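Local coordinates for 16 kDa salivary peptide (Culex quinquefasciatus, PDB 7KCG), which is of unknown function but adopts a beta-trefoil fold related to ricin-type lectins and may bind sugars in mosquito saliva, at residues C115-Q119 against K135-R139. Sequence-based numbering, arbitrary orientation.
Sequences CLFTQ and KYEWR
K135 lies side by side with F117, its aliphatic chain pointing the same way as the ring, and both CB and CD come within 3.4 Å of F117 CE2. The chain runs extended beyond CG, which carries CD as well as CB to the CE2 corner of the phenyl ring. Its backbone O receives a weak hydrogen bond from T118 N at 3.4 Å and also accepts from the side chain of N16, tying the short 3-10 turn to strand 12-16 as well as to strand 115-118. Y136 follows with its ring tilted 45° to that of F117, centroids 4.7 Å apart; F117 CD2 sits over one face of the tyrosine, nearer the rim than the centre. With F117 CG anti to the backbone N (chi1 160°), the phenyl reaches both K135 and Y136, which meet it from adjacent directions, while Y128 packs edge-to-face with it. C115 CB touches Y136 CD2 at 3.7 Å, next to the disulfide that joins C115 to C131. W138, on strand 138-142, donates from NE1 to L116 O over 3.0 Å in a fairly straight bond (161°) that stays in the indole plane yet reaches the carbonyl from well above the carbonyl's own plane. The L116 side chain crosses the indole at about a right angle, laying CD2 over the six-membered ring, 4.0 Å from its centroid, in a CH-pi contact. A water hydrogen-bonds to both L116 O and Y136 O, bridging the two backbones. Strand 115-118 is joined to segment 135-139 mainly by aromatic and aliphatic packing, with two direct hydrogen bonds, one of them weak; L116 O gathers the indole N-H and the water, so this buried carbonyl is well satisfied, whereas T118 O, covered by K135 CB, is buried without a polar partner.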
loop_
_atom_site.group_PDB
_atom_site.type_symbol
_atom_site.label_atom_id
_atom_site.label_comp_id
_atom_site.label_asym_id
_atom_site.label_seq_id
_atom_site.Cartn_x
_atom_site.Cartn_y
_atom_site.Cartn_z
ATOM N N CYS A 115 -1.934 -8.109 5.119
ATOM C CA CYS A 115 -1.643 -7.782 3.735
ATOM C C CYS A 115 -2.661 -6.775 3.229
ATOM O O CYS A 115 -3.868 -6.940 3.435
ATOM C CB CYS A 115 -1.654 -9.031 2.849
ATOM S SG CYS A 115 -0.290 -10.159 3.157
ATOM N N LEU A 116 -2.170 -5.754 2.533
ATOM C CA LEU A 116 -3.039 -4.784 1.887
ATOM C C LEU A 116 -4.023 -5.503 0.969
ATOM O O LEU A 116 -3.661 -6.449 0.257
ATOM C CB LEU A 116 -2.183 -3.801 1.092
ATOM C CG LEU A 116 -2.616 -2.360 0.882
ATOM C CD1 LEU A 116 -2.546 -1.593 2.213
ATOM C CD2 LEU A 116 -1.692 -1.728 -0.151
ATOM N N PHE A 117 -5.274 -5.054 0.996
ATOM C CA PHE A 117 -6.364 -5.820 0.409
ATOM C C PHE A 117 -7.449 -4.853 -0.035
ATOM O O PHE A 117 -7.614 -3.778 0.546
ATOM C CB PHE A 117 -6.874 -6.846 1.443
ATOM C CG PHE A 117 -8.267 -7.373 1.185
ATOM C CD1 PHE A 117 -9.388 -6.679 1.634
ATOM C CD2 PHE A 117 -8.451 -8.597 0.561
ATOM C CE1 PHE A 117 -10.667 -7.171 1.412
ATOM C CE2 PHE A 117 -9.731 -9.102 0.346
ATOM C CZ PHE A 117 -10.837 -8.384 0.772
ATOM N N THR A 118 -8.175 -5.225 -1.088
ATOM C CA THR A 118 -9.394 -4.500 -1.422
ATOM C C THR A 118 -10.494 -5.489 -1.754
ATOM O O THR A 118 -10.241 -6.561 -2.314
ATOM C CB THR A 118 -9.208 -3.521 -2.590
ATOM O OG1 THR A 118 -10.398 -2.727 -2.734
ATOM C CG2 THR A 118 -8.939 -4.256 -3.893
ATOM N N GLN A 119 -11.724 -5.063 -1.486
ATOM C CA GLN A 119 -12.870 -5.972 -1.679
ATOM C C GLN A 119 -13.139 -6.215 -3.153
ATOM O O GLN A 119 -13.150 -7.380 -3.569
ATOM C CB GLN A 119 -14.113 -5.376 -1.030
ATOM C CG GLN A 119 -15.102 -6.431 -0.563
ATOM C CD GLN A 119 -14.519 -7.333 0.496
ATOM O OE1 GLN A 119 -14.189 -6.897 1.594
ATOM N NE2 GLN A 119 -14.403 -8.611 0.176
ATOM N N LYS A 135 -7.167 -10.474 -4.547
ATOM C CA LYS A 135 -7.500 -9.225 -3.865
ATOM C C LYS A 135 -6.325 -8.677 -3.071
ATOM O O LYS A 135 -6.323 -7.487 -2.727
ATOM C CB LYS A 135 -8.689 -9.437 -2.923
ATOM C CG LYS A 135 -9.894 -10.162 -3.559
ATOM C CD LYS A 135 -10.838 -10.713 -2.477
ATOM C CE LYS A 135 -11.840 -11.724 -3.040
ATOM N NZ LYS A 135 -12.757 -12.275 -1.986
ATOM N N TYR A 136 -5.357 -9.526 -2.754
ATOM C CA TYR A 136 -4.170 -9.183 -1.983
ATOM C C TYR A 136 -2.952 -8.914 -2.856
ATOM O O TYR A 136 -1.871 -8.654 -2.323
ATOM C CB TYR A 136 -3.840 -10.323 -1.007
ATOM C CG TYR A 136 -4.901 -10.579 0.040
ATOM C CD1 TYR A 136 -5.939 -11.475 -0.191
ATOM C CD2 TYR A 136 -4.856 -9.934 1.266
ATOM C CE1 TYR A 136 -6.914 -11.708 0.773
ATOM C CE2 TYR A 136 -5.824 -10.162 2.239
ATOM C CZ TYR A 136 -6.851 -11.051 1.984
ATOM O OH TYR A 136 -7.815 -11.278 2.944
ATOM N N GLU A 137 -3.081 -8.997 -4.176
ATOM C CA GLU A 137 -1.920 -9.023 -5.053
ATOM C C GLU A 137 -1.794 -7.681 -5.753
ATOM O O GLU A 137 -2.788 -7.127 -6.223
ATOM C CB GLU A 137 -2.030 -10.181 -6.063
ATOM C CG GLU A 137 -1.959 -11.540 -5.361
ATOM C CD GLU A 137 -2.114 -12.718 -6.316
ATOM O OE1 GLU A 137 -2.733 -12.534 -7.377
ATOM O OE2 GLU A 137 -1.620 -13.817 -5.993
ATOM N N TRP A 138 -0.574 -7.154 -5.795
ATOM C CA TRP A 138 -0.328 -5.798 -6.266
ATOM C C TRP A 138 0.792 -5.773 -7.286
ATOM O O TRP A 138 1.888 -6.300 -7.031
ATOM C CB TRP A 138 0.018 -4.874 -5.090
ATOM C CG TRP A 138 -1.027 -4.875 -4.044
ATOM C CD1 TRP A 138 -1.180 -5.783 -3.044
ATOM C CD2 TRP A 138 -2.102 -3.933 -3.902
ATOM N NE1 TRP A 138 -2.289 -5.461 -2.274
ATOM C CE2 TRP A 138 -2.858 -4.324 -2.780
ATOM C CE3 TRP A 138 -2.487 -2.787 -4.606
ATOM C CZ2 TRP A 138 -3.980 -3.603 -2.336
ATOM C CZ3 TRP A 138 -3.602 -2.077 -4.166
ATOM C CH2 TRP A 138 -4.331 -2.494 -3.053
ATOM N N ARG A 139 0.541 -5.109 -8.416
ATOM C CA ARG A 139 1.564 -4.924 -9.440
ATOM C C ARG A 139 2.309 -3.618 -9.187
ATOM O O ARG A 139 1.700 -2.545 -9.191
ATOM C CB ARG A 139 0.961 -4.927 -10.847
ATOM C CG ARG A 139 2.029 -4.801 -11.949
ATOM C CD ARG A 139 1.453 -5.050 -13.346
ATOM N NE ARG A 139 1.105 -3.809 -14.045
ATOM C CZ ARG A 139 0.115 -3.689 -14.934
ATOM N NH1 ARG A 139 -0.654 -4.732 -15.237
ATOM N NH2 ARG A 139 -0.119 -2.515 -15.513
HETATM O O HOH W 1 -1.023 -7.503 -0.041
#